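Local coordinates for CELL WALL surface anchor family protein (Streptococcus pneumoniae, PDB 3ZGH) that probably mediates pneumococcal adhesion to host cells through its basic keratin 10-binding domain, which has an MSCRAMM-type fold, at residues S101-P106 against V161-T166; L97-D102 against S134-G139; V31-G36 against Y46-V51. All coordinates share one frame; numbering follows the deposited sequence.

Contact 1. Residues S101-P106 against V161-T166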
loop_
_atom_site.group_PDB
_atom_site.type_symbol
_atom_site.label_atom_id
_atom_site.label_comp_id
_atom_site.label_asym_id
_atom_site.label_seq_id
_atom_site.Cartn_x
_atom_site.Cartn_y
_atom_site.Cartn_z
ATOM N N SER A 101 -0.900 -8.653 -18.899
ATOM C CA SER A 101 -0.277 -9.805 -19.542
ATOM C C SER A 101 1.247 -9.753 -19.714
ATOM O O SER A 101 1.887 -10.811 -19.759
ATOM C CB SER A 101 -0.923 -9.984 -20.905
ATOM O OG SER A 101 -2.269 -10.335 -20.687
ATOM N N ASP A 102 1.823 -8.547 -19.784
ATOM C CA ASP A 102 3.271 -8.422 -19.965
ATOM C C ASP A 102 3.952 -7.893 -18.710
ATOM O O ASP A 102 4.858 -7.034 -18.765
ATOM C CB ASP A 102 3.620 -7.558 -21.187
ATOM C CG ASP A 102 3.092 -8.147 -22.478
ATOM O OD1 ASP A 102 3.482 -9.282 -22.834
ATOM O OD2 ASP A 102 2.275 -7.480 -23.138
ATOM N N LEU A 103 3.487 -8.398 -17.573
ATOM C CA LEU A 103 4.139 -8.146 -16.299
ATOM C C LEU A 103 4.438 -9.507 -15.719
ATOM O O LEU A 103 3.606 -10.422 -15.810
ATOM C CB LEU A 103 3.228 -7.386 -15.362
ATOM C CG LEU A 103 3.001 -5.930 -15.744
ATOM C CD1 LEU A 103 1.963 -5.288 -14.865
ATOM C CD2 LEU A 103 4.324 -5.170 -15.670
ATOM N N GLY A 104 5.620 -9.658 -15.141
ATOM C CA GLY A 104 6.012 -10.957 -14.656
ATOM C C GLY A 104 5.571 -11.173 -13.232
ATOM O O GLY A 104 4.625 -10.544 -12.715
ATOM N N LYS A 105 6.315 -12.038 -12.572
ATOM C CA LYS A 105 5.996 -12.429 -11.216
ATOM C C LYS A 105 6.536 -11.382 -10.251
ATOM O O LYS A 105 7.708 -10.995 -10.331
ATOM C CB LYS A 105 6.607 -13.805 -10.956
ATOM C CG LYS A 105 6.626 -14.234 -9.523
ATOM C CD LYS A 105 7.142 -15.668 -9.414
ATOM C CE LYS A 105 7.891 -15.893 -8.111
ATOM N NZ LYS A 105 9.219 -15.207 -8.116
ATOM N N PRO A 106 5.679 -10.894 -9.340
ATOM C CA PRO A 106 6.140 -9.879 -8.383
ATOM C C PRO A 106 7.289 -10.381 -7.510
ATOM O O PRO A 106 7.374 -11.586 -7.251
ATOM C CB PRO A 106 4.916 -9.644 -7.504
ATOM C CG PRO A 106 3.756 -10.123 -8.313
ATOM C CD PRO A 106 4.258 -11.239 -9.153
ATOM N N VAL A 161 7.928 -5.507 -10.155
ATOM C CA VAL A 161 7.296 -6.461 -11.085
ATOM C C VAL A 161 7.997 -6.290 -12.423
ATOM O O VAL A 161 8.027 -5.174 -12.957
ATOM C CB VAL A 161 5.782 -6.176 -11.271
ATOM C CG1 VAL A 161 5.154 -7.225 -12.164
ATOM C CG2 VAL A 161 5.027 -6.136 -9.904
ATOM N N PRO A 162 8.554 -7.382 -12.979
ATOM C CA PRO A 162 9.258 -7.242 -14.257
ATOM C C PRO A 162 8.309 -6.833 -15.373
ATOM O O PRO A 162 7.155 -7.283 -15.405
ATOM C CB PRO A 162 9.810 -8.655 -14.536
ATOM C CG PRO A 162 9.777 -9.374 -13.195
ATOM C CD PRO A 162 8.645 -8.748 -12.419
ATOM N N ILE A 163 8.805 -6.015 -16.300
ATOM C CA ILE A 163 8.077 -5.662 -17.514
ATOM C C ILE A 163 8.607 -6.524 -18.667
ATOM O O ILE A 163 9.823 -6.568 -18.921
ATOM C CB ILE A 163 8.268 -4.162 -17.844
ATOM C CG1 ILE A 163 7.570 -3.299 -16.773
ATOM C CG2 ILE A 163 7.745 -3.819 -19.272
ATOM C CD1 ILE A 163 7.980 -1.831 -16.784
ATOM N N THR A 164 7.705 -7.186 -19.395
ATOM C CA THR A 164 8.118 -8.134 -20.423
ATOM C C THR A 164 7.542 -7.790 -21.785
ATOM O O THR A 164 7.710 -8.547 -22.755
ATOM C CB THR A 164 7.673 -9.580 -20.055
ATOM O OG1 THR A 164 6.236 -9.663 -20.062
ATOM C CG2 THR A 164 8.203 -9.982 -18.657
ATOM N N GLY A 165 6.878 -6.643 -21.882
ATOM C CA GLY A 165 6.186 -6.311 -23.115
ATOM C C GLY A 165 5.328 -5.076 -22.920
ATOM O O GLY A 165 5.533 -4.295 -21.990
ATOM N N THR A 166 4.335 -4.947 -23.782
ATOM C CA THR A 166 3.505 -3.754 -23.911
ATOM C C THR A 166 2.384 -3.607 -22.867
ATOM O O THR A 166 2.096 -2.515 -22.411
ATOM C CB THR A 166 2.854 -3.802 -25.314
ATOM O OG1 THR A 166 3.807 -3.305 -26.265
ATOM C CG2 THR A 166 1.589 -2.975 -25.368
#
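The carbonyl oxygen of Pro162 is gripped by Gly104 and touched by Leu103. Gly104 N donates to Pro162 O at 2.8 Å, tilted 25° from the carbonyl plane, while Leu103 CA brings a CA-H...O contact of 3.3 Å to the same Pro162 O. A second backbone bond follows, from Thr164 N to Asp102 O at 2.9 Å; it is nearly straight, but its donor stands 46° out of the carbonyl plane. Together the two bonds bridge Leu103 with Ile163, the backbones running in nearly opposite directions.

Leu103 turns its CB away from 161-166, yet CB already touches Val161 CG1 at 3.7 Å; with CG beside the backbone N (chi1 -71°), CD2 comes back to Ile163 CG1 at 3.9 Å, these two side chains lying alongside each other. Val161 CG1 touches Gly104 O at 3.4 Å as well as Leu103 CB. Beyond it, the Pro162 ring presses its CD onto Lys105 O at 3.2 Å. At the other end Asp102 CB rests on the bare backbone of Gly165, CB to Gly165 CA 3.4 Å, a closeness that the missing side chain permits. The Asp102 carboxylate passes on to Asp167, whose N its OD2 accepts, and Asp167 OD2 in turn takes Ser101 N, so Asp167 ties down both Ser101 and Asp102.

The contact lies at the surface, where the loop between strands 97-99 and 109-114 runs beside the end of strand 154-162. Leu103 and Ile163 both reach Leu58 of strand 57-65, and Val161 and Pro106 both pack on Leu99 of strand 97-99.

Contact 2. Residues L97-D102 against S134-G139. With ACT (acetate ion), chain D.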
loop_
_atom_site.group_PDB
_atom_site.type_symbol
_atom_site.label_atom_id
_atom_site.label_comp_id
_atom_site.label_asym_id
_atom_site.label_seq_id
_atom_site.Cartn_x
_atom_site.Cartn_y
_atom_site.Cartn_z
ATOM N N LEU A 97 -3.841 -6.940 -5.871
ATOM C CA LEU A 97 -3.112 -6.530 -7.077
ATOM C C LEU A 97 -3.454 -7.464 -8.237
ATOM O O LEU A 97 -3.402 -8.677 -8.100
ATOM C CB LEU A 97 -1.616 -6.541 -6.795
ATOM C CG LEU A 97 -0.701 -6.158 -7.973
ATOM C CD1 LEU A 97 -0.754 -4.666 -8.232
ATOM C CD2 LEU A 97 0.704 -6.604 -7.651
ATOM N N THR A 98 -3.844 -6.900 -9.369
ATOM C CA THR A 98 -4.004 -7.715 -10.577
ATOM C C THR A 98 -3.039 -7.111 -11.585
ATOM O O THR A 98 -2.749 -5.902 -11.528
ATOM C CB THR A 98 -5.432 -7.692 -11.132
ATOM O OG1 THR A 98 -5.771 -6.348 -11.487
ATOM C CG2 THR A 98 -6.424 -8.206 -10.102
ATOM N N LEU A 99 -2.497 -7.950 -12.466
ATOM C CA LEU A 99 -1.392 -7.535 -13.333
ATOM C C LEU A 99 -1.708 -7.859 -14.783
ATOM O O LEU A 99 -2.272 -8.918 -15.082
ATOM C CB LEU A 99 -0.115 -8.265 -12.925
ATOM C CG LEU A 99 0.426 -7.922 -11.535
ATOM C CD1 LEU A 99 1.685 -8.724 -11.281
ATOM C CD2 LEU A 99 0.708 -6.417 -11.407
ATOM N N GLY A 100 -1.371 -6.944 -15.682
ATOM C CA GLY A 100 -1.564 -7.195 -17.093
ATOM C C GLY A 100 -0.691 -8.326 -17.628
ATOM O O GLY A 100 0.176 -8.853 -16.929
ATOM N N SER A 101 -0.900 -8.653 -18.899
ATOM C CA SER A 101 -0.277 -9.805 -19.542
ATOM C C SER A 101 1.247 -9.753 -19.714
ATOM O O SER A 101 1.887 -10.811 -19.759
ATOM C CB SER A 101 -0.923 -9.984 -20.905
ATOM O OG SER A 101 -2.269 -10.335 -20.687
ATOM N N ASP A 102 1.823 -8.547 -19.784
ATOM C CA ASP A 102 3.271 -8.422 -19.965
ATOM C C ASP A 102 3.952 -7.893 -18.710
ATOM O O ASP A 102 4.858 -7.034 -18.765
ATOM C CB ASP A 102 3.620 -7.558 -21.187
ATOM C CG ASP A 102 3.092 -8.147 -22.478
ATOM O OD1 ASP A 102 3.482 -9.282 -22.834
ATOM O OD2 ASP A 102 2.275 -7.480 -23.138
ATOM N N SER A 134 -7.897 -13.553 -9.334
ATOM C CA SER A 134 -7.480 -13.108 -10.653
ATOM C C SER A 134 -6.158 -12.368 -10.513
ATOM O O SER A 134 -5.618 -11.846 -11.498
ATOM C CB SER A 134 -8.533 -12.193 -11.278
ATOM O OG SER A 134 -8.568 -10.936 -10.622
ATOM N N GLY A 135 -5.634 -12.342 -9.286
ATOM C CA GLY A 135 -4.453 -11.560 -8.976
ATOM C C GLY A 135 -3.699 -12.106 -7.779
ATOM O O GLY A 135 -3.616 -13.319 -7.590
ATOM N N TYR A 136 -3.154 -11.197 -6.975
ATOM C CA TYR A 136 -2.211 -11.534 -5.915
ATOM C C TYR A 136 -2.620 -10.901 -4.578
ATOM O O TYR A 136 -3.227 -9.809 -4.542
ATOM C CB TYR A 136 -0.808 -11.007 -6.283
ATOM C CG TYR A 136 -0.198 -11.612 -7.524
ATOM C CD1 TYR A 136 0.649 -12.713 -7.441
ATOM C CD2 TYR A 136 -0.473 -11.093 -8.772
ATOM C CE1 TYR A 136 1.195 -13.295 -8.570
ATOM C CE2 TYR A 136 0.083 -11.660 -9.926
ATOM C CZ TYR A 136 0.911 -12.763 -9.812
ATOM O OH TYR A 136 1.469 -13.329 -10.941
ATOM N N THR A 137 -2.252 -11.560 -3.484
ATOM C CA THR A 137 -2.184 -10.900 -2.177
ATOM C C THR A 137 -0.864 -11.301 -1.546
ATOM O O THR A 137 -0.105 -12.069 -2.129
ATOM C CB THR A 137 -3.307 -11.353 -1.215
ATOM O OG1 THR A 137 -4.510 -11.598 -1.945
ATOM C CG2 THR A 137 -3.583 -10.295 -0.157
ATOM N N TRP A 138 -0.583 -10.800 -0.353
ATOM C CA TRP A 138 0.561 -11.291 0.380
ATOM C C TRP A 138 0.223 -11.585 1.838
ATOM O O TRP A 138 -0.784 -11.103 2.364
ATOM C CB TRP A 138 1.745 -10.338 0.237
ATOM C CG TRP A 138 1.592 -8.942 0.835
ATOM C CD1 TRP A 138 1.872 -8.558 2.124
ATOM C CD2 TRP A 138 1.178 -7.749 0.151
ATOM N NE1 TRP A 138 1.659 -7.200 2.272
ATOM C CE2 TRP A 138 1.229 -6.690 1.070
ATOM C CE3 TRP A 138 0.772 -7.482 -1.168
ATOM C CZ2 TRP A 138 0.878 -5.388 0.731
ATOM C CZ3 TRP A 138 0.429 -6.195 -1.507
ATOM C CH2 TRP A 138 0.486 -5.159 -0.571
ATOM N N GLY A 139 1.056 -12.419 2.459
ATOM C CA GLY A 139 0.882 -12.831 3.845
ATOM C C GLY A 139 2.087 -12.473 4.707
ATOM O O GLY A 139 2.966 -11.720 4.281
HETATM C C ACT D . -5.433 -5.199 -15.435
HETATM O O ACT D . -5.359 -5.775 -16.548
HETATM O OXT ACT D . -5.047 -5.871 -14.446
HETATM C CH3 ACT D . -5.959 -3.789 -15.305
HETATM O O HOH W 1 -3.255 -10.679 -12.184
#
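Leu97 and Tyr136 are the one antiparallel hydrogen-bonded pair that joins 97-102 to 134-139. Tyr136 N gives a 2.8 Å bond to Leu97 O, approaching nearly along the C=O axis, and the return bond from Leu97 N to Tyr136 O is longer, 3.2 Å, and more bent at 142°. Leu97 O also receives a CA-H...O contact from Gly135 CA at 3.2 Å and lies near the plane of the Tyr136 ring, at its edge.

With Tyr136 CG anti to its carbonyl carbon (chi1 -63°), the ring sits beside Leu99, whose side chain crosses it at about a right angle, CD1 meeting Tyr136 CE2 at 3.6 Å. Thr98 touches Ser134 through its methyl, CG2 to Ser134 OG 3.5 Å.

Past this pair the two chains part, and a water takes the place of the next direct bond: it accepts from Leu99 N at 2.8 Å and donates to Ser134 O at 2.7 Å. Thr98 OG1 pairs with Thr171 OG1 and lies close to an acetate, probably from the crystallisation liquor, that is hydrogen-bonded to Ser169 OG.

Strand 97-99, an edge of the three-stranded sheet, here meets 136-138, an outermost strand of the seven-stranded sheet. Leu97 packs on Trp159 of strand 154-162, Tyr136 on Met129 of strand 120-131.

Contact 3. Residues V31-G36 against Y46-V51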
loop_
_atom_site.group_PDB
_atom_site.type_symbol
_atom_site.label_atom_id
_atom_site.label_comp_id
_atom_site.label_asym_id
_atom_site.label_seq_id
_atom_site.Cartn_x
_atom_site.Cartn_y
_atom_site.Cartn_z
ATOM N N VAL A 31 2.001 9.066 -8.683
ATOM C CA VAL A 31 1.625 8.921 -7.279
ATOM C C VAL A 31 0.105 9.043 -7.165
ATOM O O VAL A 31 -0.500 10.041 -7.642
ATOM C CB VAL A 31 2.303 10.008 -6.439
ATOM C CG1 VAL A 31 1.840 9.963 -4.952
ATOM C CG2 VAL A 31 3.852 9.922 -6.558
ATOM N N TYR A 32 -0.513 8.049 -6.540
ATOM C CA TYR A 32 -1.957 8.017 -6.295
ATOM C C TYR A 32 -2.151 8.118 -4.799
ATOM O O TYR A 32 -1.316 7.584 -4.043
ATOM C CB TYR A 32 -2.543 6.689 -6.731
ATOM C CG TYR A 32 -2.353 6.380 -8.199
ATOM C CD1 TYR A 32 -3.326 6.730 -9.126
ATOM C CD2 TYR A 32 -1.211 5.742 -8.653
ATOM C CE1 TYR A 32 -3.164 6.463 -10.473
ATOM C CE2 TYR A 32 -1.045 5.469 -10.000
ATOM C CZ TYR A 32 -2.023 5.828 -10.888
ATOM O OH TYR A 32 -1.839 5.568 -12.210
ATOM N N THR A 33 -3.231 8.775 -4.357
ATOM C CA THR A 33 -3.560 8.778 -2.929
ATOM C C THR A 33 -5.067 8.555 -2.814
ATOM O O THR A 33 -5.824 8.771 -3.790
ATOM C CB THR A 33 -3.229 10.107 -2.221
ATOM O OG1 THR A 33 -4.043 11.169 -2.758
ATOM C CG2 THR A 33 -1.745 10.500 -2.374
ATOM N N GLY A 34 -5.503 8.118 -1.643
ATOM C CA GLY A 34 -6.923 7.970 -1.412
ATOM C C GLY A 34 -7.151 7.943 0.090
ATOM O O GLY A 34 -6.214 8.080 0.912
ATOM N N GLU A 35 -8.393 7.736 0.471
ATOM C CA GLU A 35 -8.711 7.941 1.854
ATOM C C GLU A 35 -9.889 7.062 2.214
ATOM O O GLU A 35 -10.772 6.814 1.374
ATOM C CB GLU A 35 -9.054 9.416 1.986
ATOM C CG GLU A 35 -9.722 9.815 3.212
ATOM C CD GLU A 35 -10.033 11.303 3.217
ATOM O OE1 GLU A 35 -9.728 12.015 2.225
ATOM O OE2 GLU A 35 -10.539 11.758 4.246
ATOM N N GLY A 36 -9.881 6.587 3.452
ATOM C CA GLY A 36 -11.001 5.868 4.017
ATOM C C GLY A 36 -11.250 6.361 5.434
ATOM O O GLY A 36 -10.824 7.457 5.793
ATOM N N TYR A 46 -5.337 7.298 5.347
ATOM C CA TYR A 46 -4.948 7.569 3.978
ATOM C C TYR A 46 -4.036 6.489 3.430
ATOM O O TYR A 46 -3.390 5.746 4.212
ATOM C CB TYR A 46 -4.221 8.914 3.896
ATOM C CG TYR A 46 -5.022 10.055 4.483
ATOM C CD1 TYR A 46 -5.891 10.783 3.689
ATOM C CD2 TYR A 46 -4.934 10.388 5.857
ATOM C CE1 TYR A 46 -6.653 11.844 4.206
ATOM C CE2 TYR A 46 -5.708 11.446 6.393
ATOM C CZ TYR A 46 -6.552 12.177 5.537
ATOM O OH TYR A 46 -7.325 13.216 6.012
ATOM N N TYR A 47 -3.981 6.392 2.094
ATOM C CA TYR A 47 -2.891 5.645 1.470
ATOM C C TYR A 47 -2.234 6.474 0.383
ATOM O O TYR A 47 -2.805 7.463 -0.148
ATOM C CB TYR A 47 -3.333 4.303 0.886
ATOM C CG TYR A 47 -4.105 4.440 -0.414
ATOM C CD1 TYR A 47 -3.435 4.501 -1.641
ATOM C CD2 TYR A 47 -5.491 4.562 -0.412
ATOM C CE1 TYR A 47 -4.138 4.678 -2.823
ATOM C CE2 TYR A 47 -6.206 4.706 -1.593
ATOM C CZ TYR A 47 -5.512 4.771 -2.796
ATOM O OH TYR A 47 -6.204 4.929 -3.972
ATOM N N LYS A 48 -0.999 6.073 0.089
ATOM C CA LYS A 48 -0.274 6.587 -1.044
ATOM C C LYS A 48 0.268 5.361 -1.790
ATOM O O LYS A 48 0.745 4.403 -1.164
ATOM C CB LYS A 48 0.853 7.490 -0.585
ATOM C CG LYS A 48 1.742 7.997 -1.732
ATOM C CD LYS A 48 2.932 8.854 -1.218
ATOM C CE LYS A 48 2.465 10.214 -0.718
ATOM N NZ LYS A 48 3.576 11.102 -0.221
ATOM N N LEU A 49 0.171 5.386 -3.117
ATOM C CA LEU A 49 0.774 4.352 -3.933
ATOM C C LEU A 49 1.624 5.070 -4.988
ATOM O O LEU A 49 1.091 5.852 -5.820
ATOM C CB LEU A 49 -0.294 3.491 -4.602
ATOM C CG LEU A 49 0.301 2.375 -5.466
ATOM C CD1 LEU A 49 0.818 1.222 -4.606
ATOM C CD2 LEU A 49 -0.733 1.872 -6.483
ATOM N N LYS A 50 2.934 4.846 -4.926
ATOM C CA LYS A 50 3.840 5.389 -5.914
ATOM C C LYS A 50 4.238 4.248 -6.849
ATOM O O LYS A 50 4.621 3.178 -6.377
ATOM C CB LYS A 50 5.063 5.958 -5.202
ATOM C CG LYS A 50 6.154 6.518 -6.150
ATOM C CD LYS A 50 7.319 7.073 -5.300
ATOM C CE LYS A 50 8.546 7.393 -6.156
ATOM N NZ LYS A 50 9.799 7.592 -5.333
ATOM N N VAL A 51 4.120 4.457 -8.163
ATOM C CA VAL A 51 4.487 3.443 -9.136
ATOM C C VAL A 51 5.445 4.048 -10.193
ATOM O O VAL A 51 5.118 5.052 -10.873
ATOM C CB VAL A 51 3.231 2.914 -9.851
ATOM C CG1 VAL A 51 3.579 1.719 -10.760
ATOM C CG2 VAL A 51 2.145 2.519 -8.795
#
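Tyr47 sets CG between its backbone N and carbonyl carbon (chi1 75°), which swings the ring across to the neighbouring strand and lays it over Gly34. Ring atom CE2 comes within 3.3 Å of Gly34 CA, and Gly34 N stands 3.4 Å above the ring plane, nearer the ring's margin than its centre; glycine leaves the ring free to lie directly on the backbone. Tyr46 takes another well: its CG is anti to the carbonyl carbon (chi1 -55°), which brings the ring alongside Glu35, whose extended chain points the same way. Glu35 CD approaches Tyr46 CE1 at 3.6 Å, with carboxylate and ring planes 45° apart.

On the face shared with Thr33, Glu35 and Tyr46, Val31 crosses Lys48 obliquely, CG1 to Lys48 CG 3.8 Å, and touches the aliphatic part of Lys50 through its CG2. The other face carries Tyr32 and Leu49 besides Tyr47; Leu49 O lies near the plane of the Tyr32 ring, at its edge.

The backbones form an antiparallel pair of hairpin strands. Tyr32 and Leu49 exchange two nearly straight bonds of 2.8 Å, N to O in each direction, whereas the Gly34 and Tyr47 pair is looser, with Gly34 N to Tyr47 O 3.2 Å and Tyr47 N to Gly34 O 3.0 Å.

The chemistry divides by face. Tyr47 and Leu49 turn inward onto Val193 and Tyr62, Tyr47 also meeting Phe187 edge-to-face, an apolar, aromatic layer in which the Tyr32 hydroxyl bonds Glu195 and Tyr47 OH bonds Gly191 O weakly. The face of Thr33, Glu35 and Lys48 is largely exposed, and Thr33 OG1 and Glu35 OE1 both bond a glycerol, probably from the crystallisation liquor, consistent with a polar, solvent-facing surface but no firm sign of a natural ligand.

Overall arrangement
From the N terminus, contact 3 comes first and closes a short hairpin at the outermost edge of the seven-stranded sheet. Contacts 1 and 2 come after it, both starting from the chain around 97-106 and sharing Ser101 and Asp102. Contact 2 closes first, at 134-139, its loop almost wholly within the wider span of contact 1; it joins edge strand 97-99 of the three-stranded sheet to outermost strand 136-138 of the seven-stranded one. Contact 1 joins the loop before strand 109-114 to the end of strand 154-162. The two touch where Pro106 CD meets Tyr136 CE1 at 3.7 Å. Contact 3 stays apart, its centre about 22 Å from that of contact 1, yet all three reach the large sheet.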